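Local coordinates for protein putative cytosine/guanine deaminase (Unidentified, PDB 2PAJ) that catalyses the zinc-dependent hydrolytic deamination of 2-amino-4-hydroxypteridines such as isoxanthopterin, giving 2,4-dihydroxypteridines and ammonium, at residues I124-R128 / S129-T133; R175-E178 / A179-P182; I197-L200 / A201-H205; E349-M352 / T353-A356; E470-R473 / V474-L478. One frame throughout, in Å; residues are numbered along the deposited sequence.

In the fold
Interaction 1 is the buried one, at the bend where helix 112-127 gives way to barrel strand 131-136, and its chemistry is mostly carbonyl capping. Interactions 3 and 4 are partly buried turns of helices 190-203 and 346-359, each with an aromatic ring against a leucine methyl; their centres lie about 35 Å apart, on opposite sides of the chain's centre. At the surface, interaction 5 is an arginine-rich turn of helix 464-483, and interaction 2 a loop held by ionic and turn contacts. Two elements recur: helix 464-483 packs on helix 112-127 of interaction 1, and S129 there bonds to M346, where the helix of interaction 4 starts.

Interaction 1 (I124-R128 / S129-T133); sequences IELAR and SGCAT
S129 turns back on the helix that has just ended and sets its hydroxyl against the carbonyl of L126. OG donates to L126 O over 2.9 Å, with the donor tilted 31° from the carbonyl plane; the backbone N of S129 points at the same oxygen, a weak bond at 3.3 Å. With chi1 at 80°, OG sits between the serine's own N and carbonyl carbon, folded back over the chain. That hydroxyl has a second partner in the amide of M346, at the start of helix 346-359.

G130 comes next, with positive phi. Its N donates to A127 O at 3.2 Å, from well above the plane of that carbonyl. Together with the bond from C131 N to L126 O this makes a Schellman motif, with G130 as the C' residue closing helix 112-127, and a type I turn runs from A127 to G130. In the TIM-barrel fold of the amidohydrolases this is the bend that sends the chain from an outer helix into the next parallel strand, 131-136.

C131 opens that strand. Its N meets L126 O at 3.2 Å in the carbonyl plane, making this the second full bond on that oxygen beside the one from S129 OG. The thiol swings anti to the cysteine N (chi1 176°), which lays SG 3.9 Å from L126 CG, while the same side chain also touches W72 of strand 67-73. Further on, A132 is bound through its backbone to both W72 and R163, the neighbours of the strand on its two sides.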
loop_
_atom_site.group_PDB
_atom_site.type_symbol
_atom_site.label_atom_id
_atom_site.label_comp_id
_atom_site.label_asym_id
_atom_site.label_seq_id
_atom_site.Cartn_x
_atom_site.Cartn_y
_atom_site.Cartn_z
ATOM N N ILE A 124 -5.875 -1.110 -10.433
ATOM C CA ILE A 124 -5.502 -2.029 -11.494
ATOM C C ILE A 124 -3.996 -2.004 -11.763
ATOM O O ILE A 124 -3.367 -3.056 -11.892
ATOM C CB ILE A 124 -6.201 -1.688 -12.831
ATOM C CG1 ILE A 124 -7.725 -1.783 -12.704
ATOM C CG2 ILE A 124 -5.728 -2.641 -13.894
ATOM C CD1 ILE A 124 -8.241 -3.167 -12.410
ATOM N N GLU A 125 -3.410 -0.817 -11.867
ATOM C CA GLU A 125 -1.994 -0.767 -12.157
ATOM C C GLU A 125 -1.175 -1.249 -10.982
ATOM O O GLU A 125 -0.025 -1.656 -11.131
ATOM C CB GLU A 125 -1.558 0.629 -12.632
ATOM C CG GLU A 125 -1.996 1.822 -11.824
ATOM C CD GLU A 125 -1.542 3.152 -12.464
ATOM O OE1 GLU A 125 -0.326 3.286 -12.727
ATOM O OE2 GLU A 125 -2.382 4.070 -12.695
ATOM N N LEU A 126 -1.798 -1.262 -9.817
ATOM C CA LEU A 126 -1.129 -1.719 -8.607
ATOM C C LEU A 126 -1.169 -3.241 -8.551
ATOM O O LEU A 126 -0.230 -3.879 -8.092
ATOM C CB LEU A 126 -1.833 -1.120 -7.392
ATOM C CG LEU A 126 -1.066 -0.736 -6.137
ATOM C CD1 LEU A 126 0.312 -0.221 -6.462
ATOM C CD2 LEU A 126 -1.874 0.319 -5.425
ATOM N N ALA A 127 -2.266 -3.813 -9.029
ATOM C CA ALA A 127 -2.425 -5.259 -9.019
ATOM C C ALA A 127 -1.496 -5.921 -10.024
ATOM O O ALA A 127 -0.990 -7.018 -9.782
ATOM C CB ALA A 127 -3.868 -5.635 -9.315
ATOM N N ARG A 128 -1.263 -5.266 -11.158
ATOM C CA ARG A 128 -0.379 -5.859 -12.149
ATOM C C ARG A 128 1.094 -5.570 -11.906
ATOM O O ARG A 128 1.926 -5.789 -12.775
ATOM C CB ARG A 128 -0.792 -5.448 -13.560
ATOM C CG ARG A 128 -1.341 -4.070 -13.661
ATOM C CD ARG A 128 -2.013 -3.870 -15.005
ATOM N NE ARG A 128 -1.059 -3.736 -16.102
ATOM C CZ ARG A 128 -1.161 -4.378 -17.261
ATOM N NH1 ARG A 128 -2.165 -5.214 -17.480
ATOM N NH2 ARG A 128 -0.273 -4.159 -18.212
ATOM N N SER A 129 1.409 -5.068 -10.717
ATOM C CA SER A 129 2.788 -4.798 -10.333
ATOM C C SER A 129 3.065 -5.779 -9.195
ATOM O O SER A 129 4.080 -5.695 -8.506
ATOM C CB SER A 129 2.981 -3.343 -9.863
ATOM O OG SER A 129 2.555 -3.150 -8.531
ATOM N N GLY A 130 2.130 -6.707 -9.005
ATOM C CA GLY A 130 2.282 -7.720 -7.981
ATOM C C GLY A 130 1.823 -7.374 -6.582
ATOM O O GLY A 130 2.061 -8.135 -5.653
ATOM N N CYS A 131 1.170 -6.230 -6.431
ATOM C CA CYS A 131 0.665 -5.786 -5.135
ATOM C C CYS A 131 -0.712 -6.402 -4.846
ATOM O O CYS A 131 -1.615 -6.334 -5.681
ATOM C CB CYS A 131 0.580 -4.260 -5.126
ATOM S SG CYS A 131 -0.130 -3.545 -3.640
ATOM N N ALA A 132 -0.865 -7.010 -3.670
ATOM C CA ALA A 132 -2.135 -7.634 -3.295
ATOM C C ALA A 132 -2.852 -6.903 -2.142
ATOM O O ALA A 132 -4.067 -7.021 -1.970
ATOM C CB ALA A 132 -1.898 -9.094 -2.932
ATOM N N THR A 133 -2.082 -6.148 -1.361
ATOM C CA THR A 133 -2.608 -5.382 -0.237
ATOM C C THR A 133 -2.338 -3.910 -0.506
ATOM O O THR A 133 -1.194 -3.479 -0.560
ATOM C CB THR A 133 -1.932 -5.755 1.093
ATOM O OG1 THR A 133 -1.823 -7.177 1.196
ATOM C CG2 THR A 133 -2.757 -5.245 2.249
#

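Interaction 2 (R175-E178 / A179-P182); sequences RQLE and ADLP
The side chain of L181 crosses that of Q176 at about a right angle, and both methyls lie along one side of the glutamine, CD1 by CB and CD2 by CD. CD1 of L181 lies 3.5 Å from Q176 CB, and CD2 of L181 lies 3.5 Å from Q176 CD. The glutamine runs extended beyond CG, and its amide passes across the end of the leucine, with CD2 of L181 close to CD, OE1 and NE2; OE1 is taken up by the hydroxyl of T174.

D180 folds the other way. With chi1 at 54° its carboxylate tucks between its own backbone N and carbonyl carbon, and from there it points back at the preceding residues. E178 N reaches D180 OD1 at 3.1 Å, a fairly straight bond (163°) that meets the oxygen nearly along its C-O axis, and L177 CB lies beside the same oxygen.

A type I turn from E178 to L181 joins the two halves, with a weak, bent bond from L181 N to E178 O at 2.7 Å. E178 itself is bent at chi2, which brings its carboxylate round to R175. There OE2 of E178 meets NH2 of R175 at 2.7 Å, in the plane of the guanidinium.

All this belongs to a surface loop between strand 163-168 and helix 190-203, away from the zinc and substrate sites. A salt bridge, a carboxylate-to-amide hydrogen bond and one leucine-glutamine contact imply a loop shaped by local, mostly polar forces.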
loop_
_atom_site.group_PDB
_atom_site.type_symbol
_atom_site.label_atom_id
_atom_site.label_comp_id
_atom_site.label_asym_id
_atom_site.label_seq_id
_atom_site.Cartn_x
_atom_site.Cartn_y
_atom_site.Cartn_z
ATOM N N ARG A 175 -8.729 27.319 7.251
ATOM C CA ARG A 175 -8.595 28.766 7.195
ATOM C C ARG A 175 -7.957 29.304 5.916
ATOM O O ARG A 175 -6.901 29.968 5.909
ATOM C CB ARG A 175 -7.905 29.308 8.448
ATOM C CG ARG A 175 -8.884 30.082 9.356
ATOM C CD ARG A 175 -9.988 29.160 9.950
ATOM N NE ARG A 175 -11.371 29.500 9.579
ATOM C CZ ARG A 175 -12.218 28.647 8.986
ATOM N NH1 ARG A 175 -11.815 27.407 8.686
ATOM N NH2 ARG A 175 -13.475 29.010 8.721
ATOM N N GLN A 176 -8.629 28.902 4.839
ATOM C CA GLN A 176 -8.396 29.324 3.465
ATOM C C GLN A 176 -9.696 30.156 3.546
ATOM O O GLN A 176 -10.131 30.817 2.591
ATOM C CB GLN A 176 -8.604 28.158 2.475
ATOM C CG GLN A 176 -7.493 27.099 2.309
ATOM C CD GLN A 176 -7.960 25.897 1.434
ATOM O OE1 GLN A 176 -8.602 24.954 1.933
ATOM N NE2 GLN A 176 -7.649 25.943 0.127
ATOM N N LEU A 177 -10.287 30.053 4.746
ATOM C CA LEU A 177 -11.526 30.690 5.204
ATOM C C LEU A 177 -12.750 29.778 5.018
ATOM O O LEU A 177 -12.983 28.889 5.854
ATOM C CB LEU A 177 -11.753 32.066 4.538
ATOM C CG LEU A 177 -12.720 32.994 5.306
ATOM C CD1 LEU A 177 -12.433 32.933 6.828
ATOM C CD2 LEU A 177 -12.584 34.422 4.771
ATOM N N GLU A 178 -13.529 29.982 3.956
ATOM C CA GLU A 178 -14.704 29.136 3.728
ATOM C C GLU A 178 -15.553 29.544 2.528
ATOM O O GLU A 178 -15.745 28.740 1.604
ATOM C CB GLU A 178 -15.577 29.111 4.979
ATOM C CG GLU A 178 -15.778 30.477 5.573
ATOM C CD GLU A 178 -15.577 30.470 7.070
ATOM O OE1 GLU A 178 -15.036 31.475 7.603
ATOM O OE2 GLU A 178 -15.973 29.458 7.710
ATOM N N ALA A 179 -16.083 30.771 2.556
ATOM C CA ALA A 179 -16.913 31.288 1.463
ATOM C C ALA A 179 -16.133 31.318 0.142
ATOM O O ALA A 179 -16.722 31.341 -0.951
ATOM C CB ALA A 179 -17.406 32.689 1.807
ATOM N N ASP A 180 -14.803 31.340 0.253
ATOM C CA ASP A 180 -13.934 31.346 -0.922
ATOM C C ASP A 180 -13.388 29.925 -1.075
ATOM O O ASP A 180 -12.268 29.706 -1.550
ATOM C CB ASP A 180 -12.804 32.368 -0.743
ATOM C CG ASP A 180 -12.028 32.148 0.542
ATOM O OD1 ASP A 180 -12.669 31.795 1.578
ATOM O OD2 ASP A 180 -10.780 32.329 0.516
ATOM N N LEU A 181 -14.213 28.970 -0.640
ATOM C CA LEU A 181 -13.940 27.531 -0.700
ATOM C C LEU A 181 -15.270 26.853 -1.007
ATOM O O LEU A 181 -16.250 27.039 -0.277
ATOM C CB LEU A 181 -13.431 27.004 0.645
ATOM C CG LEU A 181 -11.988 27.264 1.082
ATOM C CD1 LEU A 181 -11.749 26.642 2.457
ATOM C CD2 LEU A 181 -11.034 26.670 0.061
ATOM N N PRO A 182 -15.330 26.062 -2.092
ATOM C CA PRO A 182 -16.576 25.371 -2.460
ATOM C C PRO A 182 -16.945 24.167 -1.592
ATOM O O PRO A 182 -16.139 23.678 -0.803
ATOM C CB PRO A 182 -16.328 24.972 -3.912
ATOM C CG PRO A 182 -14.823 24.731 -3.944
ATOM C CD PRO A 182 -14.286 25.893 -3.126
#

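Interaction 3 (I197-L200 / A201-H205); sequences IERL and AARYH
At the edge of the Y204 ring, close to its plane, sits CD2 of L200, 3.7 Å from CE1 of Y204. One face of the ring is covered by the residue before it: CG of R203 stands 3.9 Å above the plane, over the centre. The ring also stacks with F154 of helix 149-159. This is the C-terminal end of helix 190-203, one of the outer helices of the amidohydrolase TIM barrel, whose last helical residue is R203.

The guanidinium groups have neighbours of their own. That of R203 has the hydroxyl OH of Y204 3.1 Å above one face, toward the rim, and that of R199 has CD2 of L200 on one face in the same offset way. The leucine methyl is thus shared between an arginine and a tyrosine edge. L200 and Y204 both hold CG beside the backbone N (chi1 of Y204 is -54°), a choice that brings the two side chains together one helical turn apart.

R199 and R203 follow each other on the outer side, with R199 NH2 4.4 Å from R203 NE. The like charges are probably offset by D196 and D148, which form salt bridges to R199. L200 and I197 face inward instead, L200 onto strand 163-168 and I197 onto strand 213-217.

The backbone stays regular almost to the end: A202 N reaches E198 O at 3.0 Å, R203 N reaches R199 O at 3.0 Å, and the last full turn closes with Y204 N to L200 O at 2.9 Å, straight at 168°.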
loop_
_atom_site.group_PDB
_atom_site.type_symbol
_atom_site.label_atom_id
_atom_site.label_comp_id
_atom_site.label_asym_id
_atom_site.label_seq_id
_atom_site.Cartn_x
_atom_site.Cartn_y
_atom_site.Cartn_z
ATOM N N ILE A 197 -16.074 7.323 11.410
ATOM C CA ILE A 197 -15.141 6.255 11.678
ATOM C C ILE A 197 -15.754 5.122 12.490
ATOM O O ILE A 197 -15.457 3.946 12.257
ATOM C CB ILE A 197 -13.885 6.816 12.349
ATOM C CG1 ILE A 197 -12.992 7.435 11.271
ATOM C CG2 ILE A 197 -13.151 5.729 13.107
ATOM C CD1 ILE A 197 -11.634 7.840 11.755
ATOM N N GLU A 198 -16.631 5.466 13.423
ATOM C CA GLU A 198 -17.294 4.450 14.231
ATOM C C GLU A 198 -18.183 3.628 13.288
ATOM O O GLU A 198 -18.238 2.396 13.349
ATOM C CB GLU A 198 -18.103 5.136 15.328
ATOM C CG GLU A 198 -17.228 6.053 16.180
ATOM C CD GLU A 198 -17.873 6.473 17.497
ATOM O OE1 GLU A 198 -18.892 7.210 17.466
ATOM O OE2 GLU A 198 -17.354 6.065 18.564
ATOM N N ARG A 199 -18.846 4.337 12.383
ATOM C CA ARG A 199 -19.701 3.703 11.403
ATOM C C ARG A 199 -18.846 2.732 10.582
ATOM O O ARG A 199 -19.168 1.548 10.478
ATOM C CB ARG A 199 -20.325 4.776 10.512
ATOM C CG ARG A 199 -21.059 4.233 9.322
ATOM C CD ARG A 199 -21.020 5.244 8.179
ATOM N NE ARG A 199 -20.972 4.591 6.868
ATOM C CZ ARG A 199 -20.096 4.904 5.916
ATOM N NH1 ARG A 199 -19.201 5.863 6.126
ATOM N NH2 ARG A 199 -20.098 4.248 4.759
ATOM N N LEU A 200 -17.752 3.243 10.018
ATOM C CA LEU A 200 -16.824 2.439 9.210
ATOM C C LEU A 200 -16.151 1.307 9.994
ATOM O O LEU A 200 -15.953 0.206 9.481
ATOM C CB LEU A 200 -15.738 3.336 8.620
ATOM C CG LEU A 200 -16.228 4.384 7.622
ATOM C CD1 LEU A 200 -15.082 5.329 7.268
ATOM C CD2 LEU A 200 -16.791 3.680 6.382
ATOM N N ALA A 201 -15.798 1.589 11.240
ATOM C CA ALA A 201 -15.155 0.600 12.076
ATOM C C ALA A 201 -16.069 -0.588 12.291
ATOM O O ALA A 201 -15.630 -1.729 12.299
ATOM C CB ALA A 201 -14.792 1.207 13.407
ATOM N N ALA A 202 -17.354 -0.316 12.460
ATOM C CA ALA A 202 -18.322 -1.376 12.704
ATOM C C ALA A 202 -18.745 -2.077 11.429
ATOM O O ALA A 202 -19.105 -3.244 11.458
ATOM C CB ALA A 202 -19.536 -0.807 13.403
ATOM N N ARG A 203 -18.684 -1.371 10.309
ATOM C CA ARG A 203 -19.111 -1.926 9.042
ATOM C C ARG A 203 -18.077 -2.770 8.309
ATOM O O ARG A 203 -18.373 -3.894 7.902
ATOM C CB ARG A 203 -19.565 -0.784 8.140
ATOM C CG ARG A 203 -20.356 -1.161 6.898
ATOM C CD ARG A 203 -20.495 0.107 6.060
ATOM N NE ARG A 203 -21.505 0.092 4.994
ATOM C CZ ARG A 203 -21.609 -0.844 4.059
ATOM N NH1 ARG A 203 -20.764 -1.870 4.052
ATOM N NH2 ARG A 203 -22.543 -0.741 3.119
ATOM N N TYR A 204 -16.864 -2.242 8.150
ATOM C CA TYR A 204 -15.825 -2.941 7.397
ATOM C C TYR A 204 -14.614 -3.548 8.104
ATOM O O TYR A 204 -14.081 -4.561 7.651
ATOM C CB TYR A 204 -15.277 -2.021 6.325
ATOM C CG TYR A 204 -16.300 -1.427 5.410
ATOM C CD1 TYR A 204 -16.663 -0.083 5.526
ATOM C CD2 TYR A 204 -16.854 -2.183 4.370
ATOM C CE1 TYR A 204 -17.538 0.499 4.627
ATOM C CE2 TYR A 204 -17.736 -1.613 3.466
ATOM C CZ TYR A 204 -18.069 -0.271 3.598
ATOM O OH TYR A 204 -18.907 0.309 2.686
ATOM N N HIS A 205 -14.172 -2.929 9.193
ATOM C CA HIS A 205 -12.987 -3.404 9.902
ATOM C C HIS A 205 -13.062 -4.801 10.525
ATOM O O HIS A 205 -13.923 -5.089 11.350
ATOM C CB HIS A 205 -12.575 -2.387 10.970
ATOM C CG HIS A 205 -11.227 -2.643 11.570
ATOM N ND1 HIS A 205 -11.061 -3.221 12.811
ATOM C CD2 HIS A 205 -9.979 -2.382 11.110
ATOM C CE1 HIS A 205 -9.771 -3.303 13.090
ATOM N NE2 HIS A 205 -9.094 -2.800 12.074
#

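Interaction 4 (E349-M352 / T353-A356); sequences EVHM and TWLA
E349 offers T353 one carbonyl oxygen and gets two bonds. T353 N donates to E349 O at 2.9 Å and T353 OG1 at 2.5 Å, from opposite faces of the carbonyl plane. The threonine turns OG1 beside its own N (chi1 -49°), and so its hydroxyl folds back onto the turn before it.

V350 O takes the N-H of W354 at 3.0 Å, an ordinary alpha-helical bond.

H351 meets L355 through its ring: CD1 of L355 lies over one face of its imidazole, 4.2 Å from the centroid and 20° off the normal, a CH-pi contact. CD2 of H351 meanwhile approaches the edge of the W354 ring, and NE2 makes a weak bond to A436 O.

M352 bends at chi2 and chi3, carrying its methyl forward along the helix so that CE comes 4.2 Å from A356 CB.

E349 touches P308, V335 and N341, its side chain about 7 Å from that of the zinc ligand D336. Helix 346-359 packs against several others: T353 and V350 on helix 383-398, W354 on helix 433-436, its ring also in a cation-pi contact with R358 of its own helix, and M352 on helix 308-312.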
loop_
_atom_site.group_PDB
_atom_site.type_symbol
_atom_site.label_atom_id
_atom_site.label_comp_id
_atom_site.label_asym_id
_atom_site.label_seq_id
_atom_site.Cartn_x
_atom_site.Cartn_y
_atom_site.Cartn_z
ATOM N N GLU A 349 8.442 1.736 -7.613
ATOM C CA GLU A 349 8.781 2.216 -6.278
ATOM C C GLU A 349 9.896 1.434 -5.622
ATOM O O GLU A 349 10.826 2.000 -5.054
ATOM C CB GLU A 349 7.537 2.189 -5.380
ATOM C CG GLU A 349 6.752 3.492 -5.376
ATOM C CD GLU A 349 7.522 4.626 -4.712
ATOM O OE1 GLU A 349 8.107 4.398 -3.632
ATOM O OE2 GLU A 349 7.535 5.748 -5.248
ATOM N N VAL A 350 9.789 0.121 -5.700
ATOM C CA VAL A 350 10.785 -0.763 -5.123
ATOM C C VAL A 350 12.131 -0.591 -5.845
ATOM O O VAL A 350 13.200 -0.668 -5.238
ATOM C CB VAL A 350 10.259 -2.214 -5.194
ATOM C CG1 VAL A 350 11.381 -3.211 -5.296
ATOM C CG2 VAL A 350 9.415 -2.486 -3.965
ATOM N N HIS A 351 12.067 -0.323 -7.143
ATOM C CA HIS A 351 13.262 -0.123 -7.942
ATOM C C HIS A 351 13.996 1.139 -7.507
ATOM O O HIS A 351 15.223 1.162 -7.396
ATOM C CB HIS A 351 12.880 -0.000 -9.405
ATOM C CG HIS A 351 14.053 0.026 -10.330
ATOM N ND1 HIS A 351 14.059 0.746 -11.502
ATOM C CD2 HIS A 351 15.241 -0.619 -10.279
ATOM C CE1 HIS A 351 15.197 0.544 -12.137
ATOM N NE2 HIS A 351 15.932 -0.281 -11.417
ATOM N N MET A 352 13.228 2.194 -7.280
ATOM C CA MET A 352 13.775 3.472 -6.860
ATOM C C MET A 352 14.332 3.374 -5.441
ATOM O O MET A 352 15.340 4.001 -5.111
ATOM C CB MET A 352 12.680 4.544 -6.925
ATOM C CG MET A 352 13.141 5.961 -6.580
ATOM S SD MET A 352 14.236 6.721 -7.787
ATOM C CE MET A 352 15.799 6.615 -6.951
ATOM N N THR A 353 13.665 2.582 -4.607
ATOM C CA THR A 353 14.074 2.385 -3.226
ATOM C C THR A 353 15.444 1.726 -3.185
ATOM O O THR A 353 16.346 2.178 -2.480
ATOM C CB THR A 353 13.080 1.485 -2.497
ATOM O OG1 THR A 353 11.757 1.963 -2.729
ATOM C CG2 THR A 353 13.349 1.488 -1.009
ATOM N N TRP A 354 15.589 0.649 -3.946
ATOM C CA TRP A 354 16.849 -0.069 -4.001
ATOM C C TRP A 354 17.989 0.792 -4.537
ATOM O O TRP A 354 19.070 0.824 -3.954
ATOM C CB TRP A 354 16.701 -1.317 -4.865
ATOM C CG TRP A 354 17.954 -2.130 -4.976
ATOM C CD1 TRP A 354 18.634 -2.761 -3.964
ATOM C CD2 TRP A 354 18.671 -2.414 -6.178
ATOM N NE1 TRP A 354 19.728 -3.417 -4.469
ATOM C CE2 TRP A 354 19.777 -3.223 -5.822
ATOM C CE3 TRP A 354 18.489 -2.058 -7.520
ATOM C CZ2 TRP A 354 20.698 -3.695 -6.764
ATOM C CZ3 TRP A 354 19.399 -2.518 -8.453
ATOM C CH2 TRP A 354 20.501 -3.334 -8.068
ATOM N N LEU A 355 17.750 1.488 -5.646
ATOM C CA LEU A 355 18.780 2.340 -6.239
ATOM C C LEU A 355 19.258 3.406 -5.279
ATOM O O LEU A 355 20.456 3.650 -5.162
ATOM C CB LEU A 355 18.276 3.001 -7.521
ATOM C CG LEU A 355 18.141 2.098 -8.753
ATOM C CD1 LEU A 355 17.691 2.919 -9.946
ATOM C CD2 LEU A 355 19.469 1.436 -9.057
ATOM N N ALA A 356 18.318 4.047 -4.597
ATOM C CA ALA A 356 18.651 5.086 -3.635
ATOM C C ALA A 356 19.448 4.507 -2.467
ATOM O O ALA A 356 20.294 5.188 -1.888
ATOM C CB ALA A 356 17.397 5.732 -3.135
#

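Interaction 5 (E470-R473 / V474-L478); sequences EARR and VVREL
The C-terminal helix 464-483 lies against helix 112-127, and one face of this turn makes that packing while the other carries arginines. V474 is on the packing face, its side chain touching R114 and L117, with A471 one turn back set on I121. V474 N binds E470 O at 3.0 Å (171°) in the carbonyl plane, V475 N binds A471 O at 2.9 Å, and E477 N binds R473 O at 3.0 Å, all regular helical bonds; that of R476 N to R472 O is weak at 3.4 Å.

Three arginines crowd the outer side. R476 keeps CG beside its backbone N (chi1 -66°) and then runs extended to NE, which lays it back along the preceding turn. CG of R473 meets the guanidinium of R476 at its edge, in plane, 3.5 Å from NH1 of R476, while CG of R472 sits over one face of the same group, toward the rim. The guanidinium planes of R473 and R476 are turned 40° apart, with R473 NE 5.1 Å from R476 NH1.

Stem meets guanidinium here, while the charged ends stay apart from one another. E477 points its carboxylate at R114 in a salt bridge to helix 112-127, a charge pairing that ties the two helices. The cationic cluster itself probably relies on solvent at this surface to soften its mutual repulsion.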
loop_
_atom_site.group_PDB
_atom_site.type_symbol
_atom_site.label_atom_id
_atom_site.label_comp_id
_atom_site.label_asym_id
_atom_site.label_seq_id
_atom_site.Cartn_x
_atom_site.Cartn_y
_atom_site.Cartn_z
ATOM N N GLU A 470 -11.853 5.364 -21.568
ATOM C CA GLU A 470 -12.616 6.043 -20.530
ATOM C C GLU A 470 -11.828 7.159 -19.877
ATOM O O GLU A 470 -12.315 8.286 -19.754
ATOM C CB GLU A 470 -13.028 5.064 -19.451
ATOM C CG GLU A 470 -13.980 4.021 -19.924
ATOM C CD GLU A 470 -14.773 3.454 -18.783
ATOM O OE1 GLU A 470 -14.160 2.795 -17.907
ATOM O OE2 GLU A 470 -16.004 3.686 -18.758
ATOM N N ALA A 471 -10.613 6.826 -19.437
ATOM C CA ALA A 471 -9.730 7.789 -18.780
ATOM C C ALA A 471 -9.393 8.969 -19.712
ATOM O O ALA A 471 -9.431 10.146 -19.310
ATOM C CB ALA A 471 -8.451 7.084 -18.317
ATOM N N ARG A 472 -9.090 8.644 -20.963
ATOM C CA ARG A 472 -8.749 9.658 -21.944
ATOM C C ARG A 472 -9.896 10.666 -22.087
ATOM O O ARG A 472 -9.658 11.864 -22.261
ATOM C CB ARG A 472 -8.444 8.980 -23.283
ATOM C CG ARG A 472 -7.211 9.502 -23.988
ATOM C CD ARG A 472 -6.944 8.719 -25.255
ATOM N NE ARG A 472 -6.511 7.352 -24.982
ATOM C CZ ARG A 472 -7.166 6.266 -25.384
ATOM N NH1 ARG A 472 -8.295 6.388 -26.076
ATOM N NH2 ARG A 472 -6.685 5.056 -25.110
ATOM N N ARG A 473 -11.132 10.174 -22.001
ATOM C CA ARG A 473 -12.326 11.011 -22.117
ATOM C C ARG A 473 -12.534 11.897 -20.894
ATOM O O ARG A 473 -12.755 13.112 -21.004
ATOM C CB ARG A 473 -13.573 10.142 -22.281
ATOM C CG ARG A 473 -13.749 9.479 -23.632
ATOM C CD ARG A 473 -15.129 8.826 -23.695
ATOM N NE ARG A 473 -15.308 7.975 -24.872
ATOM C CZ ARG A 473 -16.462 7.397 -25.218
ATOM N NH1 ARG A 473 -17.558 7.571 -24.470
ATOM N NH2 ARG A 473 -16.527 6.656 -26.329
ATOM N N VAL A 474 -12.491 11.259 -19.732
ATOM C CA VAL A 474 -12.674 11.951 -18.473
ATOM C C VAL A 474 -11.629 13.037 -18.277
ATOM O O VAL A 474 -11.950 14.112 -17.765
ATOM C CB VAL A 474 -12.591 10.975 -17.302
ATOM C CG1 VAL A 474 -12.812 11.719 -16.006
ATOM C CG2 VAL A 474 -13.616 9.854 -17.484
ATOM N N VAL A 475 -10.386 12.757 -18.679
ATOM C CA VAL A 475 -9.308 13.734 -18.538
ATOM C C VAL A 475 -9.625 14.967 -19.382
ATOM O O VAL A 475 -9.386 16.092 -18.945
ATOM C CB VAL A 475 -7.927 13.143 -18.952
ATOM C CG1 VAL A 475 -6.876 14.239 -18.956
ATOM C CG2 VAL A 475 -7.512 12.052 -17.977
ATOM N N ARG A 476 -10.161 14.751 -20.584
ATOM C CA ARG A 476 -10.551 15.851 -21.469
ATOM C C ARG A 476 -11.606 16.678 -20.735
ATOM O O ARG A 476 -11.473 17.893 -20.592
ATOM C CB ARG A 476 -11.183 15.326 -22.763
ATOM C CG ARG A 476 -10.274 14.544 -23.685
ATOM C CD ARG A 476 -11.099 13.673 -24.657
ATOM N NE ARG A 476 -10.276 13.083 -25.725
ATOM C CZ ARG A 476 -10.388 11.824 -26.161
ATOM N NH1 ARG A 476 -11.292 11.005 -25.620
ATOM N NH2 ARG A 476 -9.597 11.377 -27.140
ATOM N N GLU A 477 -12.661 16.003 -20.281
ATOM C CA GLU A 477 -13.745 16.656 -19.549
ATOM C C GLU A 477 -13.145 17.454 -18.414
ATOM O O GLU A 477 -13.416 18.642 -18.250
ATOM C CB GLU A 477 -14.697 15.614 -18.979
ATOM C CG GLU A 477 -15.541 14.911 -20.008
ATOM C CD GLU A 477 -16.097 13.615 -19.474
ATOM O OE1 GLU A 477 -16.400 13.568 -18.260
ATOM O OE2 GLU A 477 -16.226 12.644 -20.259
ATOM N N LEU A 478 -12.331 16.775 -17.622
ATOM C CA LEU A 478 -11.653 17.393 -16.501
ATOM C C LEU A 478 -10.957 18.673 -16.941
ATOM O O LEU A 478 -11.174 19.755 -16.385
ATOM C CB LEU A 478 -10.616 16.424 -15.947
ATOM C CG LEU A 478 -11.098 15.479 -14.855
ATOM C CD1 LEU A 478 -10.055 14.404 -14.615
ATOM C CD2 LEU A 478 -11.347 16.280 -13.593
#